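Local coordinates for protein transcriptional regulator, MarR family, putative (Bacillus cereus, PDB 3BJA) that probably binds DNA as a dimeric transcription regulator of the MarR family, at residues 34-39 with 106-111. Residues are numbered along the deposited sequence; the frame is centred on the assembly and turned at random.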
# COMPACT_ATOMS: atom_id res chain seq x y z
N VAL A 34 1.37 8.75 -3.84
CA VAL A 34 2.12 8.15 -4.97
C VAL A 34 3.00 9.20 -5.70
O VAL A 34 4.20 8.96 -5.89
CB VAL A 34 1.24 7.24 -5.90
CG1 VAL A 34 0.07 7.99 -6.49
CG2 VAL A 34 2.08 6.61 -7.01
N GLN A 35 2.46 10.38 -5.99
CA GLN A 35 3.25 11.45 -6.67
C GLN A 35 4.31 12.03 -5.72
O GLN A 35 5.45 12.28 -6.12
CB GLN A 35 2.38 12.57 -7.25
CG GLN A 35 1.48 12.14 -8.40
CD GLN A 35 0.25 11.36 -7.96
OE1 GLN A 35 -0.30 11.61 -6.90
NE2 GLN A 35 -0.19 10.42 -8.80
N PHE A 36 3.91 12.23 -4.47
CA PHE A 36 4.82 12.67 -3.41
C PHE A 36 6.03 11.73 -3.32
O PHE A 36 7.16 12.19 -3.35
CB PHE A 36 4.06 12.77 -2.08
CG PHE A 36 4.91 13.15 -0.91
CD1 PHE A 36 5.33 14.47 -0.75
CD2 PHE A 36 5.26 12.20 0.05
CE1 PHE A 36 6.11 14.84 0.35
CE2 PHE A 36 6.06 12.57 1.17
CZ PHE A 36 6.47 13.88 1.31
N GLY A 37 5.76 10.41 -3.26
CA GLY A 37 6.80 9.39 -3.23
C GLY A 37 7.84 9.51 -4.34
O GLY A 37 9.05 9.51 -4.06
N VAL A 38 7.35 9.67 -5.58
CA VAL A 38 8.19 9.86 -6.78
C VAL A 38 9.07 11.09 -6.65
O VAL A 38 10.26 11.03 -6.98
CB VAL A 38 7.34 10.02 -8.10
CG1 VAL A 38 8.20 10.52 -9.30
CG2 VAL A 38 6.64 8.73 -8.42
N ILE A 39 8.48 12.19 -6.18
CA ILE A 39 9.23 13.46 -5.95
C ILE A 39 10.36 13.27 -4.91
O ILE A 39 11.48 13.73 -5.13
CB ILE A 39 8.26 14.63 -5.57
CG1 ILE A 39 7.45 15.04 -6.81
CG2 ILE A 39 9.01 15.83 -5.00
CD1 ILE A 39 6.31 16.00 -6.52
N VAL A 106 7.25 21.05 4.24
CA VAL A 106 6.69 21.78 5.38
C VAL A 106 5.44 21.06 5.90
O VAL A 106 5.32 20.86 7.11
CB VAL A 106 6.36 23.26 5.02
CG1 VAL A 106 5.81 24.01 6.23
CG2 VAL A 106 7.60 23.97 4.50
N GLN A 107 4.53 20.65 5.00
CA GLN A 107 3.31 19.90 5.40
C GLN A 107 3.64 18.48 5.87
O GLN A 107 2.95 17.97 6.74
CB GLN A 107 2.23 19.84 4.30
CG GLN A 107 1.17 20.97 4.36
CD GLN A 107 1.68 22.36 4.03
OE1 GLN A 107 1.11 23.35 4.49
NE2 GLN A 107 2.72 22.46 3.23
N TYR A 108 4.65 17.85 5.26
CA TYR A 108 5.12 16.50 5.61
C TYR A 108 5.69 16.47 7.03
O TYR A 108 5.39 15.56 7.80
CB TYR A 108 6.18 16.04 4.63
CG TYR A 108 6.61 14.59 4.79
CD1 TYR A 108 5.68 13.55 4.66
CD2 TYR A 108 7.95 14.25 4.97
CE1 TYR A 108 6.07 12.20 4.76
CE2 TYR A 108 8.35 12.91 5.07
CZ TYR A 108 7.41 11.89 4.96
OH TYR A 108 7.81 10.59 5.06
N SER A 109 6.50 17.48 7.36
CA SER A 109 7.06 17.65 8.70
C SER A 109 5.93 17.74 9.74
O SER A 109 5.98 17.08 10.77
CB SER A 109 7.95 18.88 8.76
OG SER A 109 8.52 19.06 10.04
N ASP A 110 4.91 18.54 9.44
CA ASP A 110 3.72 18.65 10.30
C ASP A 110 2.95 17.33 10.36
O ASP A 110 2.42 17.01 11.40
CB ASP A 110 2.78 19.76 9.83
CG ASP A 110 3.36 21.16 9.98
OD1 ASP A 110 4.18 21.41 10.90
OD2 ASP A 110 2.95 22.03 9.17
N PHE A 111 2.88 16.60 9.24
CA PHE A 111 2.19 15.29 9.19
C PHE A 111 2.80 14.30 10.17
O PHE A 111 2.08 13.72 10.98
CB PHE A 111 2.14 14.70 7.76
CG PHE A 111 1.89 13.19 7.71
CD1 PHE A 111 0.61 12.68 7.91
CD2 PHE A 111 2.95 12.31 7.48
CE1 PHE A 111 0.37 11.30 7.87
CE2 PHE A 111 2.72 10.92 7.45
CZ PHE A 111 1.43 10.41 7.64
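Phe36 and Tyr108 meet ring to ring and make the whole contact between residues 34-39 and 106-111. Their CA atoms lie 9.8 Å apart, too far for the backbones to touch, and two long aromatic side chains span the distance. Both leave their helices toward the partner with CG anti to the backbone N (chi1 177° in Phe36, -172° in Tyr108), which carries each ring well out from its own backbone. The two side chains cross at about a right angle. Phe36 leads with its far end: CZ sits over one face of the tyrosine ring, displaced toward the rim on the CD1 side, and comes within 3.5 Å of Tyr108 CD1. Next to it, Phe36 CE2 lies 3.6 Å from Tyr108 CE1, so the CZ-CE2 end of the phenyl ring lies over the CG-CD1-CE1 margin of that face. With the planes inclined at 50° and the centroids 4.9 Å apart, the pair is oblique, neither a parallel stack nor a T-shape.

Phenylalanine suits the buried side, where it also packs on Ile26 and on Val104 and brings no polar atom needing a partner. Tyrosine suits a partly exposed place: it offers Phe36 an apolar ring face and carries a polar hydroxyl that such a site can tolerate, while the side chain also packs on Leu22 of helix 2-25 and on Tyr8 of the second subunit. The pair thus joins a helix of the winged helix-turn-helix region to the long helix 95-116, beside the helical dimer interface. Since carbon meets carbon throughout, with only 94 Å² buried, the contact rests on dispersion and on shielding the rings from water; with no directed polar bond between the two segments, the fit depends on how the rings are placed.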